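Local coordinates for protein N-isopropylammelide isopropylaminohydrolase (Burkholderia multivorans ATCC 17616, PDB 6NBO) that is a zinc-containing member of the amidohydrolase family, built on a TIM-barrel fold, at residues A[133-138]-A[178-183]; A[172-177]-A[202-207]; A[195-200]-A[230-235]; A[207-212]-A[238-243]. All blocks are in the same frame, centred on the assembly; numbering follows the deposited sequence. Where two conformers were deposited one is given.

Interaction 1: residues A[133-138]-A[178-183]; sequences AGLRHL and LAAGAD
The two backbones come nearest at L138 and A182, whose CA atoms lie 7.5 Å apart, where the start of helix 136-147 faces the turn that ends helix 170-180. Both helices belong to the outer layer of the TIM barrel, and the contact joins the N-terminal start of one to the C-terminal end of the other and the residues just beyond it through methyl groups alone. L138 does most of the touching. Its CG stands anti to the backbone N (chi1 177°), which carries the branch across the gap and spreads its two methyls over two alanines: CD2 meets A180 CB at 4.1 Å and CD1 meets A182 CB at 4.2 Å. L135, at the N-cap position of helix 136-147, adds a more peripheral touch on A180 and also leans on L173 and A177 further up helix 170-180. A tight turn lies on each side of the contact. A type II' beta turn runs from A133 to R136, with G134 at positive phi, and leads into helix 136-147. G181 ends the other helix in a Schellman motif, its N bonded to L178 O at 3.2 Å, and swings the chain round so that A182 faces L138. Inward, L138 and A182 both rest on I156 of strand 153-159, so the pair is buried against the barrel wall. R145, from the same helix as L138, ties the far side: it makes a salt bridge to D183 OD2 and hydrogen-bonds G181 O. At the partly exposed outer margin, A180 CB receives a second methyl, L135 CD1, at 4.3 Å.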
loop_
_atom_site.group_PDB
_atom_site.type_symbol
_atom_site.label_atom_id
_atom_site.label_comp_id
_atom_site.label_asym_id
_atom_site.label_seq_id
_atom_site.Cartn_x
_atom_site.Cartn_y
_atom_site.Cartn_z
ATOM N N ALA A 133 -18.094 -13.533 -8.840
ATOM C CA ALA A 133 -17.295 -14.484 -8.089
ATOM C C ALA A 133 -17.701 -14.619 -6.632
ATOM O O ALA A 133 -17.224 -15.541 -5.965
ATOM C CB ALA A 133 -15.811 -14.087 -8.142
ATOM N N GLY A 134 -18.543 -13.730 -6.112
ATOM C CA GLY A 134 -18.853 -13.812 -4.697
ATOM C C GLY A 134 -17.642 -13.430 -3.869
ATOM O O GLY A 134 -16.887 -12.511 -4.207
ATOM N N LEU A 135 -17.450 -14.138 -2.762
ATOM C CA LEU A 135 -16.290 -13.923 -1.906
ATOM C C LEU A 135 -15.104 -14.819 -2.271
ATOM O O LEU A 135 -14.182 -14.964 -1.464
ATOM C CB LEU A 135 -16.671 -14.151 -0.438
ATOM C CG LEU A 135 -17.839 -13.313 0.109
ATOM C CD1 LEU A 135 -18.036 -13.555 1.611
ATOM C CD2 LEU A 135 -17.641 -11.834 -0.185
ATOM N N ARG A 136 -15.105 -15.428 -3.461
ATOM C CA ARG A 136 -14.059 -16.405 -3.760
ATOM C C ARG A 136 -12.672 -15.772 -3.745
ATOM O O ARG A 136 -11.726 -16.357 -3.203
ATOM C CB ARG A 136 -14.312 -17.093 -5.103
ATOM C CG ARG A 136 -13.120 -17.959 -5.501
ATOM C CD ARG A 136 -13.480 -19.067 -6.451
ATOM N NE ARG A 136 -14.424 -18.664 -7.486
ATOM C CZ ARG A 136 -14.121 -17.905 -8.536
ATOM N NH1 ARG A 136 -15.059 -17.625 -9.436
ATOM N NH2 ARG A 136 -12.894 -17.417 -8.681
ATOM N N HIS A 137 -12.519 -14.591 -4.354
ATOM C CA HIS A 137 -11.210 -13.939 -4.329
ATOM C C HIS A 137 -10.828 -13.545 -2.910
ATOM O O HIS A 137 -9.667 -13.689 -2.508
ATOM C CB HIS A 137 -11.199 -12.700 -5.230
ATOM C CG HIS A 137 -11.662 -12.955 -6.633
ATOM N ND1 HIS A 137 -11.123 -13.939 -7.434
ATOM C CD2 HIS A 137 -12.612 -12.341 -7.380
ATOM C CE1 HIS A 137 -11.725 -13.925 -8.611
ATOM N NE2 HIS A 137 -12.632 -12.965 -8.604
ATOM N N LEU A 138 -11.786 -13.021 -2.144
ATOM C CA LEU A 138 -11.524 -12.688 -0.748
ATOM C C LEU A 138 -11.023 -13.901 0.028
ATOM O O LEU A 138 -10.017 -13.820 0.744
ATOM C CB LEU A 138 -12.791 -12.124 -0.104
ATOM C CG LEU A 138 -12.626 -11.805 1.378
ATOM C CD1 LEU A 138 -11.538 -10.734 1.558
ATOM C CD2 LEU A 138 -13.965 -11.357 1.980
ATOM N N LEU A 178 -16.873 -7.702 4.660
ATOM C CA LEU A 178 -16.386 -7.136 5.916
ATOM C C LEU A 178 -16.557 -8.126 7.058
ATOM O O LEU A 178 -15.637 -8.329 7.860
ATOM C CB LEU A 178 -17.118 -5.831 6.224
ATOM C CG LEU A 178 -16.975 -4.737 5.170
ATOM C CD1 LEU A 178 -17.723 -3.486 5.606
ATOM C CD2 LEU A 178 -15.514 -4.423 4.899
ATOM N N ALA A 179 -17.722 -8.769 7.138
ATOM C CA ALA A 179 -17.939 -9.766 8.179
ATOM C C ALA A 179 -16.951 -10.917 8.070
ATOM O O ALA A 179 -16.565 -11.502 9.089
ATOM C CB ALA A 179 -19.367 -10.297 8.108
ATOM N N ALA A 180 -16.534 -11.261 6.857
ATOM C CA ALA A 180 -15.667 -12.417 6.670
ATOM C C ALA A 180 -14.198 -12.106 6.899
ATOM O O ALA A 180 -13.388 -13.035 6.921
ATOM C CB ALA A 180 -15.838 -12.990 5.260
ATOM N N GLY A 181 -13.822 -10.839 7.040
ATOM C CA GLY A 181 -12.434 -10.560 7.329
ATOM C C GLY A 181 -11.811 -9.428 6.542
ATOM O O GLY A 181 -10.691 -9.015 6.854
ATOM N N ALA A 182 -12.497 -8.915 5.518
ATOM C CA ALA A 182 -11.996 -7.714 4.866
ATOM C C ALA A 182 -11.947 -6.587 5.891
ATOM O O ALA A 182 -12.850 -6.443 6.721
ATOM C CB ALA A 182 -12.874 -7.324 3.670
ATOM N N ASP A 183 -10.865 -5.809 5.858
ATOM C CA ASP A 183 -10.672 -4.763 6.860
ATOM C C ASP A 183 -11.388 -3.472 6.490
ATOM O O ASP A 183 -11.904 -2.771 7.372
ATOM C CB ASP A 183 -9.188 -4.492 7.032
ATOM C CG ASP A 183 -8.452 -5.737 7.384
ATOM O OD1 ASP A 183 -8.716 -6.251 8.475
ATOM O OD2 ASP A 183 -7.708 -6.251 6.535
#

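Interaction 2: residues A[172-177]-A[202-207]; sequences ALLADA and DVLFGI
The shortest polar bond here, A177 N to L173 O at 2.8 Å, runs inside helix 170-180, and nothing polar crosses to helix 197-211: L174 and A175 meet L204 and I207 through hydrocarbon alone. I207 contributes the most to the joint. Its CG2, anti to the backbone N, is pressed on the backbone of A175, 4.0 Å from A175 CA, with A175 CB and N close by. The small alanine lets the methyl sit this near the helix surface, and here the CA atoms of A175 and I207 come to 6.2 Å. The other branch of I207 runs beside its own backbone N (CG1 at chi1 -63°) and brings CD1 alongside L174 CB at 4.4 Å. One turn earlier in helix 197-211, L204 leaves its backbone in a direction not aimed at the other helix, yet its extended branch still delivers CD2 to L174 CD1 at 4.2 Å, methyl against methyl. Within the TIM barrel these are neighbouring helices of the outer layer, running nearly the same way, their short axes 10.5 Å apart and crossing at -28°. Strand 184-188 lies between them in sequence and beneath them in space: L174, L204 and I207 all rest on its L185, which closes the layer on the inner side. R210 and Y211, in the next turn of helix 197-211, also lie against A175. The four touching residues are buried, and none of their side chains carries a polar atom that would need a partner.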
loop_
_atom_site.group_PDB
_atom_site.type_symbol
_atom_site.label_atom_id
_atom_site.label_comp_id
_atom_site.label_asym_id
_atom_site.label_seq_id
_atom_site.Cartn_x
_atom_site.Cartn_y
_atom_site.Cartn_z
ATOM N N ALA A 172 -25.052 -6.264 -0.246
ATOM C CA ALA A 172 -25.033 -7.301 0.785
ATOM C C ALA A 172 -23.753 -8.124 0.729
ATOM O O ALA A 172 -23.255 -8.581 1.764
ATOM C CB ALA A 172 -26.261 -8.205 0.640
ATOM N N LEU A 173 -23.209 -8.317 -0.468
ATOM C CA LEU A 173 -21.969 -9.064 -0.604
ATOM C C LEU A 173 -20.813 -8.328 0.053
ATOM O O LEU A 173 -19.968 -8.945 0.707
ATOM C CB LEU A 173 -21.685 -9.305 -2.084
ATOM C CG LEU A 173 -20.597 -10.298 -2.427
ATOM C CD1 LEU A 173 -20.970 -11.698 -1.902
ATOM C CD2 LEU A 173 -20.453 -10.300 -3.924
ATOM N N LEU A 174 -20.758 -7.007 -0.121
ATOM C CA LEU A 174 -19.716 -6.206 0.507
ATOM C C LEU A 174 -19.821 -6.262 2.022
ATOM O O LEU A 174 -18.801 -6.311 2.718
ATOM C CB LEU A 174 -19.813 -4.756 0.017
ATOM C CG LEU A 174 -19.422 -4.525 -1.448
ATOM C CD1 LEU A 174 -19.757 -3.092 -1.925
ATOM C CD2 LEU A 174 -17.935 -4.811 -1.642
ATOM N N ALA A 175 -21.047 -6.235 2.552
ATOM C CA ALA A 175 -21.229 -6.430 3.986
ATOM C C ALA A 175 -20.708 -7.796 4.415
ATOM O O ALA A 175 -20.016 -7.921 5.434
ATOM C CB ALA A 175 -22.705 -6.273 4.354
ATOM N N ASP A 176 -21.046 -8.840 3.652
ATOM C CA ASP A 176 -20.522 -10.175 3.940
ATOM C C ASP A 176 -19.001 -10.190 3.910
ATOM O O ASP A 176 -18.367 -10.901 4.697
ATOM C CB ASP A 176 -21.063 -11.192 2.935
ATOM C CG ASP A 176 -22.541 -11.429 3.093
ATOM O OD1 ASP A 176 -23.111 -10.975 4.109
ATOM O OD2 ASP A 176 -23.128 -12.066 2.197
ATOM N N ALA A 177 -18.395 -9.420 3.000
ATOM C CA ALA A 177 -16.939 -9.398 2.908
ATOM C C ALA A 177 -16.326 -8.819 4.175
ATOM O O ALA A 177 -15.342 -9.350 4.703
ATOM C CB ALA A 177 -16.498 -8.586 1.684
ATOM N N ASP A 202 -23.687 7.281 -0.227
ATOM C CA ASP A 202 -24.483 6.937 0.944
ATOM C C ASP A 202 -24.517 5.424 1.166
ATOM O O ASP A 202 -24.432 4.959 2.308
ATOM C CB ASP A 202 -25.896 7.498 0.796
ATOM C CG ASP A 202 -25.955 9.028 0.930
ATOM O OD1 ASP A 202 -24.956 9.669 1.335
ATOM O OD2 ASP A 202 -27.018 9.589 0.617
ATOM N N VAL A 203 -24.618 4.633 0.096
ATOM C CA VAL A 203 -24.646 3.177 0.261
ATOM C C VAL A 203 -23.328 2.679 0.849
ATOM O O VAL A 203 -23.305 1.917 1.824
ATOM C CB VAL A 203 -24.969 2.484 -1.076
ATOM C CG1 VAL A 203 -24.616 0.994 -1.013
ATOM C CG2 VAL A 203 -26.454 2.658 -1.434
ATOM N N LEU A 204 -22.209 3.116 0.275
ATOM C CA LEU A 204 -20.906 2.661 0.746
ATOM C C LEU A 204 -20.640 3.104 2.184
ATOM O O LEU A 204 -20.205 2.303 3.019
ATOM C CB LEU A 204 -19.817 3.184 -0.186
ATOM C CG LEU A 204 -19.747 2.547 -1.569
ATOM C CD1 LEU A 204 -18.743 3.311 -2.432
ATOM C CD2 LEU A 204 -19.363 1.072 -1.444
ATOM N N PHE A 205 -20.868 4.385 2.496
ATOM C CA PHE A 205 -20.623 4.816 3.872
ATOM C C PHE A 205 -21.562 4.120 4.849
ATOM O O PHE A 205 -21.181 3.859 5.997
ATOM C CB PHE A 205 -20.728 6.343 4.001
ATOM C CG PHE A 205 -19.439 7.051 3.686
ATOM C CD1 PHE A 205 -19.074 7.302 2.372
ATOM C CD2 PHE A 205 -18.563 7.415 4.704
ATOM C CE1 PHE A 205 -17.865 7.934 2.073
ATOM C CE2 PHE A 205 -17.367 8.049 4.420
ATOM C CZ PHE A 205 -17.010 8.308 3.102
ATOM N N GLY A 206 -22.788 3.808 4.419
ATOM C CA GLY A 206 -23.698 3.085 5.290
ATOM C C GLY A 206 -23.164 1.712 5.648
ATOM O O GLY A 206 -23.205 1.298 6.810
ATOM N N ILE A 207 -22.634 0.996 4.661
ATOM C CA ILE A 207 -22.101 -0.337 4.925
ATOM C C ILE A 207 -20.906 -0.252 5.862
ATOM O O ILE A 207 -20.822 -0.986 6.852
ATOM C CB ILE A 207 -21.734 -1.044 3.610
ATOM C CG1 ILE A 207 -22.983 -1.244 2.748
ATOM C CG2 ILE A 207 -21.023 -2.395 3.897
ATOM C CD1 ILE A 207 -22.660 -1.666 1.316
#

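Interaction 3: residues A[195-200]-A[230-235]; sequences GDPVKA and LDLILQ
Apolar contact alone spans the gap between P197, V198 and L232, joining the first turn of helix 197-211 to the middle of helix 223-239 on the outside of the TIM barrel. L232 is the only residue of 230-235 to reach over. Its CG lies beside the backbone N (chi1 -78°), and the branch beyond sends CD1 onto P197 CB at 3.7 Å and V198 CG2 at 4.0 Å. One methyl thus meets both, the proline and valine carbons approaching it from well-separated directions, and the L232 and V198 side chains cross at about a right angle. L232 was modelled in two conformers, so these distances describe one of them. Y228, a turn earlier in helix 223-239, also touches P197 and V198.

The hydrogen bonds stay within each segment. D196 caps helix 197-211: its OD1 accepts from K199 N at 3.2 Å, a nearly straight bond (165°) that arrives from above the carboxylate plane, 62° out of it. P197 follows as the first helical residue. On the other helix, D231 is shared between two partners: OD1 forms a salt bridge with R268 of helix 259-272, linking to the next helix round the barrel. The second oxygen takes a bond along its own helix, with Q235 NE2 donating to D231 OD2 at 2.9 Å, the acceptor lying close to the amide plane of Q235.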
loop_
_atom_site.group_PDB
_atom_site.type_symbol
_atom_site.label_atom_id
_atom_site.label_comp_id
_atom_site.label_asym_id
_atom_site.label_seq_id
_atom_site.Cartn_x
_atom_site.Cartn_y
_atom_site.Cartn_z
ATOM N N GLY A 195 -23.063 6.121 -11.545
ATOM C CA GLY A 195 -24.123 6.865 -12.210
ATOM C C GLY A 195 -24.995 7.708 -11.299
ATOM O O GLY A 195 -25.669 8.629 -11.777
ATOM N N ASP A 196 -25.005 7.428 -10.003
ATOM C CA ASP A 196 -25.812 8.177 -9.043
ATOM C C ASP A 196 -24.877 8.408 -7.872
ATOM O O ASP A 196 -24.771 7.569 -6.967
ATOM C CB ASP A 196 -27.064 7.394 -8.646
ATOM C CG ASP A 196 -27.973 8.154 -7.715
ATOM O OD1 ASP A 196 -27.515 9.110 -7.067
ATOM O OD2 ASP A 196 -29.152 7.762 -7.615
ATOM N N PRO A 197 -24.138 9.526 -7.882
ATOM C CA PRO A 197 -23.029 9.669 -6.929
ATOM C C PRO A 197 -23.487 9.796 -5.490
ATOM O O PRO A 197 -22.825 9.276 -4.584
ATOM C CB PRO A 197 -22.313 10.936 -7.421
ATOM C CG PRO A 197 -23.379 11.711 -8.155
ATOM C CD PRO A 197 -24.186 10.642 -8.843
ATOM N N VAL A 198 -24.608 10.465 -5.257
ATOM C CA VAL A 198 -25.101 10.622 -3.894
ATOM C C VAL A 198 -25.540 9.275 -3.341
ATOM O O VAL A 198 -25.189 8.903 -2.216
ATOM C CB VAL A 198 -26.227 11.667 -3.856
ATOM C CG1 VAL A 198 -26.975 11.623 -2.524
ATOM C CG2 VAL A 198 -25.644 13.064 -4.109
ATOM N N LYS A 199 -26.295 8.514 -4.131
ATOM C CA LYS A 199 -26.716 7.196 -3.677
ATOM C C LYS A 199 -25.516 6.285 -3.460
ATOM O O LYS A 199 -25.452 5.557 -2.465
ATOM C CB LYS A 199 -27.687 6.577 -4.677
ATOM C CG LYS A 199 -28.275 5.257 -4.195
ATOM C CD LYS A 199 -29.365 4.758 -5.128
ATOM C CE LYS A 199 -29.811 3.346 -4.742
ATOM N NZ LYS A 199 -30.633 2.710 -5.811
ATOM N N ALA A 200 -24.534 6.340 -4.361
ATOM C CA ALA A 200 -23.361 5.482 -4.217
ATOM C C ALA A 200 -22.593 5.806 -2.937
ATOM O O ALA A 200 -22.233 4.907 -2.170
ATOM C CB ALA A 200 -22.458 5.617 -5.445
ATOM N N LEU A 230 -15.217 13.907 -5.018
ATOM C CA LEU A 230 -14.365 14.070 -3.841
ATOM C C LEU A 230 -15.045 14.927 -2.778
ATOM O O LEU A 230 -15.010 14.600 -1.585
ATOM C CB LEU A 230 -13.026 14.686 -4.255
ATOM C CG LEU A 230 -11.976 14.833 -3.147
ATOM C CD1 LEU A 230 -11.819 13.527 -2.350
ATOM C CD2 LEU A 230 -10.638 15.275 -3.728
ATOM N N ASP A 231 -15.679 16.025 -3.192
ATOM C CA ASP A 231 -16.397 16.861 -2.234
ATOM C C ASP A 231 -17.484 16.071 -1.522
ATOM O O ASP A 231 -17.651 16.193 -0.302
ATOM C CB ASP A 231 -16.999 18.076 -2.937
ATOM C CG ASP A 231 -17.923 18.867 -2.024
ATOM O OD1 ASP A 231 -17.443 19.392 -1.009
ATOM O OD2 ASP A 231 -19.131 18.945 -2.309
ATOM N N LEU A 232 -18.245 15.270 -2.279
ATOM C CA LEU A 232 -19.276 14.425 -1.680
ATOM C C LEU A 232 -18.677 13.482 -0.647
ATOM O O LEU A 232 -19.213 13.334 0.458
ATOM C CB LEU A 232 -19.999 13.614 -2.758
ATOM C CG LEU A 232 -21.063 14.282 -3.622
ATOM C CD1 LEU A 232 -21.689 13.234 -4.529
ATOM C CD2 LEU A 232 -22.120 14.928 -2.747
ATOM N N ILE A 233 -17.575 12.822 -1.002
ATOM C CA ILE A 233 -16.925 11.875 -0.102
ATOM C C ILE A 233 -16.468 12.575 1.177
ATOM O O ILE A 233 -16.679 12.078 2.291
ATOM C CB ILE A 233 -15.756 11.197 -0.833
ATOM C CG1 ILE A 233 -16.300 10.254 -1.914
ATOM C CG2 ILE A 233 -14.852 10.461 0.151
ATOM C CD1 ILE A 233 -15.287 9.909 -2.990
ATOM N N LEU A 234 -15.837 13.743 1.032
ATOM C CA LEU A 234 -15.343 14.464 2.203
ATOM C C LEU A 234 -16.492 14.977 3.071
ATOM O O LEU A 234 -16.389 14.988 4.303
ATOM C CB LEU A 234 -14.443 15.622 1.759
ATOM C CG LEU A 234 -13.174 15.219 0.990
ATOM C CD1 LEU A 234 -12.414 16.444 0.521
ATOM C CD2 LEU A 234 -12.281 14.331 1.845
ATOM N N GLN A 235 -17.585 15.427 2.445
ATOM C CA GLN A 235 -18.768 15.830 3.208
ATOM C C GLN A 235 -19.262 14.696 4.093
ATOM O O GLN A 235 -19.554 14.892 5.279
ATOM C CB GLN A 235 -19.892 16.252 2.266
ATOM C CG GLN A 235 -19.760 17.606 1.645
ATOM C CD GLN A 235 -21.083 18.036 1.037
ATOM O OE1 GLN A 235 -22.139 17.834 1.634
ATOM N NE2 GLN A 235 -21.034 18.608 -0.158
#

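Interaction 4: residues A[207-212]-A[238-243]; sequences IAERYG and AALGMQ
E209 lays its carboxylate against both L240 and M242, and the chains cross obliquely in each case. Its CG is anti to the backbone N (chi1 -180°), which throws the side chain toward the opposite loop, and a bend at chi2 (92°) turns the carboxylate so that its two oxygens face different neighbours. OE2 comes to L240 CD2 at 4.0 Å and OE1 to M242 SD at 4.1 Å. Neither is a hydrogen bond; the exposed acid lies over a leucine methyl and a thioether. M242 curls at its own chi3 (69°), which folds its CE methyl in toward the barrel, while L240 and M242 both pack on F205, one turn before E209 in helix 197-211. The setting is a pair of neighbouring outer helices of the TIM barrel, 197-211 and 223-239, at their C-terminal ends. Each stops in a Schellman motif, at G212 and G241, both glycines at positive phi. After G241 the chain makes an inverse gamma turn centred on M242, its Q243 N to G241 O bond a weak one of 3.0 Å, and the M242 side chain packs on L215 of strand 215-219. A208 lies beneath E209, also against L215. On the far side of helix 197-211, Y211 packs on A175 and L178 of helix 170-180.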
loop_
_atom_site.group_PDB
_atom_site.type_symbol
_atom_site.label_atom_id
_atom_site.label_comp_id
_atom_site.label_asym_id
_atom_site.label_seq_id
_atom_site.Cartn_x
_atom_site.Cartn_y
_atom_site.Cartn_z
ATOM N N ILE A 207 -22.634 0.996 4.661
ATOM C CA ILE A 207 -22.101 -0.337 4.925
ATOM C C ILE A 207 -20.906 -0.252 5.862
ATOM O O ILE A 207 -20.822 -0.986 6.852
ATOM C CB ILE A 207 -21.734 -1.044 3.610
ATOM C CG1 ILE A 207 -22.983 -1.244 2.748
ATOM C CG2 ILE A 207 -21.023 -2.395 3.897
ATOM C CD1 ILE A 207 -22.660 -1.666 1.316
ATOM N N ALA A 208 -19.971 0.660 5.578
ATOM C CA ALA A 208 -18.788 0.773 6.426
ATOM C C ALA A 208 -19.171 1.171 7.844
ATOM O O ALA A 208 -18.620 0.643 8.818
ATOM C CB ALA A 208 -17.810 1.785 5.834
ATOM N N GLU A 209 -20.120 2.097 7.975
ATOM C CA GLU A 209 -20.553 2.533 9.298
ATOM C C GLU A 209 -21.149 1.375 10.084
ATOM O O GLU A 209 -20.949 1.270 11.298
ATOM C CB GLU A 209 -21.569 3.669 9.164
ATOM C CG GLU A 209 -22.093 4.215 10.484
ATOM C CD GLU A 209 -21.282 5.395 10.993
ATOM O OE1 GLU A 209 -20.100 5.530 10.604
ATOM O OE2 GLU A 209 -21.836 6.194 11.779
ATOM N N ARG A 210 -21.874 0.490 9.399
ATOM C CA ARG A 210 -22.499 -0.640 10.076
ATOM C C ARG A 210 -21.465 -1.566 10.703
ATOM O O ARG A 210 -21.696 -2.117 11.783
ATOM C CB ARG A 210 -23.380 -1.413 9.097
ATOM C CG ARG A 210 -23.811 -2.790 9.587
ATOM C CD ARG A 210 -25.133 -3.186 8.953
ATOM N NE ARG A 210 -25.141 -2.869 7.529
ATOM C CZ ARG A 210 -25.148 -3.774 6.558
ATOM N NH1 ARG A 210 -25.173 -5.071 6.847
ATOM N NH2 ARG A 210 -25.143 -3.377 5.296
ATOM N N TYR A 211 -20.323 -1.749 10.050
ATOM C CA TYR A 211 -19.264 -2.597 10.575
ATOM C C TYR A 211 -18.170 -1.799 11.265
ATOM O O TYR A 211 -17.188 -2.389 11.722
ATOM C CB TYR A 211 -18.675 -3.456 9.438
ATOM C CG TYR A 211 -19.680 -4.500 8.998
ATOM C CD1 TYR A 211 -20.640 -4.209 8.043
ATOM C CD2 TYR A 211 -19.713 -5.758 9.602
ATOM C CE1 TYR A 211 -21.583 -5.153 7.668
ATOM C CE2 TYR A 211 -20.646 -6.705 9.242
ATOM C CZ TYR A 211 -21.583 -6.403 8.277
ATOM O OH TYR A 211 -22.513 -7.354 7.920
ATOM N N GLY A 212 -18.332 -0.485 11.376
ATOM C CA GLY A 212 -17.334 0.364 12.003
ATOM C C GLY A 212 -16.006 0.386 11.282
ATOM O O GLY A 212 -14.952 0.483 11.925
ATOM N N ALA A 238 -16.848 13.901 7.006
ATOM C CA ALA A 238 -16.994 14.847 8.107
ATOM C C ALA A 238 -18.299 14.620 8.859
ATOM O O ALA A 238 -18.318 14.610 10.094
ATOM C CB ALA A 238 -16.926 16.280 7.578
ATOM N N ALA A 239 -19.402 14.437 8.128
ATOM C CA ALA A 239 -20.706 14.296 8.772
ATOM C C ALA A 239 -20.744 13.086 9.704
ATOM O O ALA A 239 -21.339 13.145 10.787
ATOM C CB ALA A 239 -21.804 14.204 7.711
ATOM N N LEU A 240 -20.110 11.990 9.316
ATOM C CA LEU A 240 -20.078 10.785 10.136
ATOM C C LEU A 240 -18.916 10.755 11.123
ATOM O O LEU A 240 -18.742 9.752 11.823
ATOM C CB LEU A 240 -20.029 9.546 9.241
ATOM C CG LEU A 240 -21.278 9.371 8.376
ATOM C CD1 LEU A 240 -21.121 8.188 7.431
ATOM C CD2 LEU A 240 -22.503 9.198 9.266
ATOM N N GLY A 241 -18.127 11.822 11.202
ATOM C CA GLY A 241 -16.974 11.821 12.088
ATOM C C GLY A 241 -15.982 10.717 11.791
ATOM O O GLY A 241 -15.409 10.135 12.720
ATOM N N MET A 242 -15.760 10.415 10.517
ATOM C CA MET A 242 -14.867 9.314 10.150
ATOM C C MET A 242 -13.434 9.791 9.945
ATOM O O MET A 242 -12.786 9.547 8.928
ATOM C CB MET A 242 -15.405 8.596 8.925
ATOM C CG MET A 242 -16.659 7.810 9.253
ATOM S SD MET A 242 -17.149 6.693 7.956
ATOM C CE MET A 242 -15.834 5.480 8.043
ATOM N N GLN A 243 -12.948 10.451 10.992
ATOM C CA GLN A 243 -11.593 10.977 11.071
ATOM C C GLN A 243 -10.549 9.894 10.855
ATOM O O GLN A 243 -10.550 8.868 11.539
ATOM C CB GLN A 243 -11.405 11.606 12.455
ATOM C CG GLN A 243 -10.171 12.442 12.615
ATOM C CD GLN A 243 -10.272 13.745 11.866
ATOM O OE1 GLN A 243 -11.349 14.118 11.400
ATOM N NE2 GLN A 243 -9.149 14.447 11.739
#

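Overall arrangement
All four contacts join outer-layer helices of the TIM barrel. Interaction 2 is the buried one, methyls and a helix backbone closing over L185; interaction 1 is half buried, and its alanines sit at and just past the end of the same helix 170-180. Interactions 3 and 4 hold one pair of helices, 197-211 and 223-239, their centres 14 Å apart, 3 near the start of 197-211 and the middle of 223-239, 4 at their C-terminal ends: 3 is a surface contact of a single leucine methyl, 4 a partly buried contact in which a carboxylate lies against leucine and methionine. Interactions 2 and 4 share I207, and F205 packs on M242. No hydrogen bond crosses any of them.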